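Local coordinates for exodeoxyribonuclease (Neisseria meningitidis, PDB 2JC5), which probably cleaves the phosphodiester backbone of DNA at abasic sites during repair, as a metal-dependent AP endonuclease of the ExoA family, at residues A[157-162]-A[169-174]; A[121-126]-A[173-178]. All blocks are in the same frame, centred on the assembly; numbering follows the deposited sequence. Where two conformers were deposited one is given.

Contact 1 of 2, residues A[157-162]-A[169-174]. With BCN (bicine), chain C.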
# COMPACT_ATOMS: atom_id res chain seq x y z
N ILE A 157 -11.39 -15.84 -1.28
CA ILE A 157 -12.23 -14.68 -1.61
C ILE A 157 -11.44 -13.50 -2.19
O ILE A 157 -12.00 -12.64 -2.88
CB ILE A 157 -13.01 -14.21 -0.36
CG1 ILE A 157 -14.07 -13.17 -0.70
CG2 ILE A 157 -12.11 -13.69 0.75
CD1 ILE A 157 -14.94 -12.71 0.45
N ASP A 158 -10.15 -13.46 -1.92
CA ASP A 158 -9.30 -12.33 -2.29
C ASP A 158 -8.77 -12.35 -3.73
O ASP A 158 -8.06 -11.43 -4.14
CB ASP A 158 -8.16 -12.23 -1.29
CG ASP A 158 -8.65 -11.94 0.11
OD1 ASP A 158 -9.43 -10.97 0.24
OD2 ASP A 158 -8.26 -12.66 1.05
N LEU A 159 -9.09 -13.38 -4.51
CA LEU A 159 -8.76 -13.36 -5.93
C LEU A 159 -9.75 -14.18 -6.75
O LEU A 159 -10.41 -15.09 -6.23
CB LEU A 159 -7.31 -13.78 -6.17
CG LEU A 159 -6.97 -15.27 -6.01
CD1 LEU A 159 -5.59 -15.56 -6.55
CD2 LEU A 159 -7.08 -15.73 -4.54
N LYS A 160 -9.85 -13.84 -8.03
CA LYS A 160 -10.82 -14.47 -8.92
C LYS A 160 -10.46 -15.94 -9.15
O LYS A 160 -11.32 -16.82 -9.05
CB LYS A 160 -10.87 -13.72 -10.25
CG LYS A 160 -11.66 -14.39 -11.39
CD LYS A 160 -13.12 -14.69 -11.05
CE LYS A 160 -13.93 -13.43 -10.91
NZ LYS A 160 -15.40 -13.71 -10.76
N ASN A 161 -9.19 -16.20 -9.47
CA ASN A 161 -8.77 -17.57 -9.80
C ASN A 161 -7.92 -18.14 -8.69
O ASN A 161 -6.70 -18.26 -8.81
CB ASN A 161 -7.99 -17.59 -11.12
CG ASN A 161 -7.66 -18.99 -11.58
OD1 ASN A 161 -8.12 -19.96 -10.98
ND2 ASN A 161 -6.87 -19.09 -12.64
N TRP A 162 -8.56 -18.46 -7.58
CA TRP A 162 -7.84 -19.05 -6.47
C TRP A 162 -7.46 -20.50 -6.78
O TRP A 162 -6.43 -20.98 -6.32
CB TRP A 162 -8.65 -18.96 -5.18
CG TRP A 162 -9.93 -19.73 -5.14
CD1 TRP A 162 -11.17 -19.23 -5.36
CD2 TRP A 162 -10.10 -21.10 -4.77
NE1 TRP A 162 -12.11 -20.21 -5.21
CE2 TRP A 162 -11.48 -21.37 -4.82
CE3 TRP A 162 -9.22 -22.12 -4.38
CZ2 TRP A 162 -12.00 -22.62 -4.53
CZ3 TRP A 162 -9.75 -23.37 -4.11
CH2 TRP A 162 -11.12 -23.60 -4.17
N SER A 169 3.36 -16.80 -7.15
CA SER A 169 3.69 -15.75 -6.19
C SER A 169 2.50 -14.82 -6.04
O SER A 169 1.89 -14.40 -7.03
CB SER A 169 4.91 -14.95 -6.64
OG SER A 169 5.36 -14.07 -5.61
N GLY A 170 2.17 -14.52 -4.79
CA GLY A 170 0.96 -13.81 -4.45
C GLY A 170 -0.08 -14.66 -3.79
O GLY A 170 -0.93 -14.13 -3.09
N PHE A 171 -0.03 -15.97 -4.00
CA PHE A 171 -1.01 -16.88 -3.37
C PHE A 171 -0.38 -18.20 -2.97
O PHE A 171 -1.05 -19.22 -2.91
CB PHE A 171 -2.21 -17.09 -4.30
CG PHE A 171 -3.48 -17.50 -3.59
CD1 PHE A 171 -4.01 -16.72 -2.59
CD2 PHE A 171 -4.16 -18.66 -3.94
CE1 PHE A 171 -5.18 -17.10 -1.94
CE2 PHE A 171 -5.31 -19.04 -3.30
CZ PHE A 171 -5.83 -18.27 -2.31
N LEU A 172 0.91 -18.18 -2.67
CA LEU A 172 1.61 -19.36 -2.15
C LEU A 172 1.21 -19.61 -0.70
O LEU A 172 0.95 -18.68 0.06
CB LEU A 172 3.12 -19.18 -2.25
CG LEU A 172 3.68 -18.97 -3.64
CD1 LEU A 172 5.15 -18.51 -3.59
CD2 LEU A 172 3.51 -20.27 -4.41
N PRO A 173 1.15 -20.89 -0.29
CA PRO A 173 0.77 -21.22 1.07
C PRO A 173 1.56 -20.46 2.13
O PRO A 173 0.98 -19.96 3.08
CB PRO A 173 1.05 -22.73 1.15
CG PRO A 173 0.90 -23.19 -0.22
CD PRO A 173 1.35 -22.09 -1.12
N GLU A 174 2.87 -20.33 1.94
CA GLU A 174 3.73 -19.69 2.93
C GLU A 174 3.43 -18.19 3.03
O GLU A 174 3.49 -17.60 4.10
CB GLU A 174 5.21 -19.90 2.59
CG GLU A 174 5.72 -21.35 2.72
CD GLU A 174 5.51 -22.19 1.47
OE1 GLU A 174 4.58 -21.90 0.69
OE2 GLU A 174 6.29 -23.14 1.25
N1 BCN C . 1.79 -10.71 -8.33
C1 BCN C . 2.41 -10.83 -6.99
C2 BCN C . 3.87 -11.20 -7.05
O21 BCN C . 4.52 -11.22 -5.97
O22 BCN C . 4.38 -11.45 -8.16
C3 BCN C . 1.46 -9.32 -8.69
C4 BCN C . 2.64 -8.70 -9.41
O4 BCN C . 3.10 -9.51 -10.53
C5 BCN C . 0.57 -11.59 -8.44
C6 BCN C . 0.37 -12.06 -9.87
O6 BCN C . 1.61 -12.38 -10.51

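Contact 2 of 2, residues A[121-126]-A[173-178]. With BCN (bicine), chain C.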
# COMPACT_ATOMS: atom_id res chain seq x y z
N GLN A 121 12.75 -15.27 -3.45
CA GLN A 121 13.59 -15.33 -2.25
C GLN A 121 13.77 -13.98 -1.58
O GLN A 121 13.69 -13.89 -0.36
CB GLN A 121 14.95 -15.97 -2.56
CG GLN A 121 14.86 -17.46 -2.73
CD GLN A 121 14.39 -18.16 -1.46
OE1 GLN A 121 14.92 -17.94 -0.37
NE2 GLN A 121 13.38 -19.02 -1.60
N VAL A 122 14.00 -12.93 -2.36
CA VAL A 122 14.02 -11.56 -1.79
C VAL A 122 12.70 -11.27 -1.07
O VAL A 122 12.70 -10.71 0.02
CB VAL A 122 14.29 -10.47 -2.87
CG1 VAL A 122 14.04 -9.06 -2.33
CG2 VAL A 122 15.70 -10.61 -3.43
N LYS A 123 11.58 -11.65 -1.69
CA LYS A 123 10.29 -11.41 -1.11
C LYS A 123 10.19 -12.11 0.24
O LYS A 123 9.79 -11.50 1.22
CB LYS A 123 9.18 -11.85 -2.07
CG LYS A 123 7.76 -11.63 -1.58
CD LYS A 123 6.78 -12.04 -2.66
CE LYS A 123 5.37 -11.66 -2.33
NZ LYS A 123 4.35 -12.22 -3.29
N TYR A 124 10.58 -13.39 0.30
CA TYR A 124 10.54 -14.09 1.58
C TYR A 124 11.49 -13.48 2.61
O TYR A 124 11.12 -13.39 3.77
CB TYR A 124 10.85 -15.58 1.43
CG TYR A 124 9.69 -16.42 0.91
CD1 TYR A 124 8.42 -16.30 1.46
CD2 TYR A 124 9.89 -17.37 -0.08
CE1 TYR A 124 7.37 -17.09 1.03
CE2 TYR A 124 8.84 -18.18 -0.52
CZ TYR A 124 7.58 -18.02 0.03
OH TYR A 124 6.53 -18.80 -0.39
N ARG A 125 12.68 -13.06 2.21
CA ARG A 125 13.56 -12.37 3.15
C ARG A 125 12.95 -11.04 3.63
O ARG A 125 13.09 -10.67 4.79
CB ARG A 125 14.95 -12.18 2.53
CG ARG A 125 15.69 -13.50 2.37
CD ARG A 125 17.16 -13.32 2.12
NE ARG A 125 17.43 -12.77 0.79
CZ ARG A 125 17.72 -11.49 0.53
NH1 ARG A 125 17.78 -10.58 1.49
NH2 ARG A 125 17.95 -11.12 -0.73
N PHE A 126 12.25 -10.33 2.76
CA PHE A 126 11.55 -9.12 3.18
C PHE A 126 10.46 -9.41 4.22
O PHE A 126 10.34 -8.73 5.24
CB PHE A 126 10.93 -8.45 1.97
CG PHE A 126 10.37 -7.09 2.24
CD1 PHE A 126 9.14 -6.92 2.87
CD2 PHE A 126 11.08 -5.97 1.87
CE1 PHE A 126 8.65 -5.65 3.14
CE2 PHE A 126 10.60 -4.70 2.11
CZ PHE A 126 9.37 -4.55 2.75
N PRO A 173 1.15 -20.89 -0.29
CA PRO A 173 0.77 -21.22 1.07
C PRO A 173 1.56 -20.46 2.13
O PRO A 173 0.98 -19.96 3.08
CB PRO A 173 1.05 -22.73 1.15
CG PRO A 173 0.90 -23.19 -0.22
CD PRO A 173 1.35 -22.09 -1.12
N GLU A 174 2.87 -20.33 1.94
CA GLU A 174 3.73 -19.69 2.93
C GLU A 174 3.43 -18.19 3.03
O GLU A 174 3.49 -17.60 4.10
CB GLU A 174 5.21 -19.90 2.59
CG GLU A 174 5.72 -21.35 2.72
CD GLU A 174 5.51 -22.19 1.47
OE1 GLU A 174 4.58 -21.90 0.69
OE2 GLU A 174 6.29 -23.14 1.25
N GLU A 175 3.09 -17.59 1.89
CA GLU A 175 2.74 -16.19 1.85
C GLU A 175 1.42 -15.90 2.54
O GLU A 175 1.29 -14.94 3.30
CB GLU A 175 2.67 -15.73 0.40
CG GLU A 175 4.00 -15.72 -0.31
CD GLU A 175 3.87 -15.37 -1.77
OE1 GLU A 175 2.84 -15.72 -2.38
OE2 GLU A 175 4.79 -14.75 -2.33
N ARG A 176 0.41 -16.73 2.25
CA ARG A 176 -0.90 -16.57 2.85
C ARG A 176 -0.81 -16.76 4.36
O ARG A 176 -1.43 -16.04 5.13
CB ARG A 176 -1.87 -17.59 2.27
CG ARG A 176 -2.07 -17.48 0.77
CD ARG A 176 -2.82 -18.67 0.21
NE ARG A 176 -4.17 -18.77 0.77
CZ ARG A 176 -5.01 -19.77 0.55
NH1 ARG A 176 -4.65 -20.79 -0.23
NH2 ARG A 176 -6.21 -19.75 1.12
N GLU A 177 -0.01 -17.75 4.77
CA GLU A 177 0.20 -18.01 6.20
C GLU A 177 0.81 -16.79 6.88
O GLU A 177 0.45 -16.45 8.00
CB GLU A 177 1.06 -19.25 6.44
CG GLU A 177 1.23 -19.60 7.93
N TRP A 178 1.75 -16.14 6.20
CA TRP A 178 2.45 -14.99 6.75
C TRP A 178 1.46 -13.83 6.99
O TRP A 178 1.44 -13.26 8.08
CB TRP A 178 3.62 -14.59 5.84
CG TRP A 178 4.46 -13.50 6.39
CD1 TRP A 178 5.55 -13.62 7.21
CD2 TRP A 178 4.27 -12.09 6.19
NE1 TRP A 178 6.04 -12.37 7.53
CE2 TRP A 178 5.28 -11.42 6.92
CE3 TRP A 178 3.34 -11.33 5.46
CZ2 TRP A 178 5.40 -10.04 6.94
CZ3 TRP A 178 3.46 -9.95 5.48
CH2 TRP A 178 4.48 -9.31 6.22
N1 BCN C . 1.79 -10.71 -8.33
C1 BCN C . 2.41 -10.83 -6.99
C2 BCN C . 3.87 -11.20 -7.05
O21 BCN C . 4.52 -11.22 -5.97
O22 BCN C . 4.38 -11.45 -8.16
C3 BCN C . 1.46 -9.32 -8.69
C4 BCN C . 2.64 -8.70 -9.41
O4 BCN C . 3.10 -9.51 -10.53
C5 BCN C . 0.57 -11.59 -8.44
C6 BCN C . 0.37 -12.06 -9.87
O6 BCN C . 1.61 -12.38 -10.51

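Contact 1 of 2, residues A[157-162]-A[169-174]
Leu159 lays one methyl group on a face of the Phe171 ring, and this pair carries most of the contact between 157-162 and 169-174. The methyl is CD2. It sits 3.6 Å from the centroid of the Phe171 ring, 16° off the ring normal, in a CH-pi contact. It is shifted toward the rim, and the closest pair is Leu159 CD2 to Phe171 CE1 at 3.5 Å. The other methyl, CD1, lies farther off, 4.1 Å from Phe171 CG. Phe171 reaches across with CG anti to its own backbone N (chi1 -156°). Trp162 adds a smaller patch beside the ring. Its CB is 3.8 Å from Phe171 CE2, and its carbonyl O meets the Phe171 ring obliquely, nearest CE2. The indole of Trp162 leads away from the contact. No hydrogen bond crosses between the segments, and the contact is mainly apolar. Both Leu159 and Phe171 also touch Trp218 of strand 217-225, which helps bury them. Asp158, next in line, forms salt bridges with Arg219 and Arg193. On the other segment, Ser169 OG lies 3.0 Å from BCN O21. The contact thus folds the loop after strand 143-147 back on itself, beside the bicine pocket of a DNase I-like fold, the fold of the AP/ExoA enzymes.

Contact 2 of 2, residues A[121-126]-A[173-178]
Lys123 and Glu175 form a buried salt bridge whose lysine also holds the bound bicine. They join two neighbouring helices of the DNase I-like fold, 117-139 and 173-184. The short segments run nearly parallel, with a crossing angle of 22° and axes 11.6 Å apart. Side chains make the contact between them. Lys123 is fully extended, with CG anti to the backbone N (chi1 -179°), and this carries NZ out past the helix surface. There NZ donates to Glu175 OE2 at 2.7 Å. The ammonium comes from above the carboxylate plane, 52° out of it. The two side chains cross at about a right angle. NZ also hydrogen-bonds to Ser169 OG and to the backbone O of Asn151, a residue predicted to stabilise the transition state. With bicine O21, NZ thus has four oxygens round it, one more than the N-H groups of an ammonium, so the bonds cannot all be equally good. The second oxygen of Glu175 is held as well: OE1 accepts from the backbone N of Gly170 and of Leu172, the N-cap residue of helix 173-184, while OE2 takes a further bond from Gln120 NE2. These bonds probably fix the carboxylate, consistent with a second-shell role beside the ligand pocket.

Tyr124 covers the outer, more exposed part of the interface. Its ring points between Glu174 and Glu175 and meets both obliquely. CE1 lies 3.9 Å from Glu175 CG. The hydroxyl end rests on the aliphatic part of Glu174, with Tyr124 OH 3.4 Å from Glu174 CB. At the tip of the lysine, NZ of Lys123 donates a hydrogen bond of 2.9 Å to O21 of bicine.

After the strands and helices of the first half of the fold, the chain enters helix 117-139, which supplies 121-126. It then runs through strand 143-147 into the long loop that holds 157-162. Contact 1 closes a short loop of six residues as the chain returns at 169-174. Contact 2 closes a longer loop of 46 residues when helix 173-184 packs beside helix 117-139. The shorter closure lies within the longer one, and both end on the same part of the chain, sharing Pro173 and Glu174. Phe171 of contact 1 also packs on Arg176, in the helix used by contact 2. Together they tie the loop and both helices to the bicine pocket.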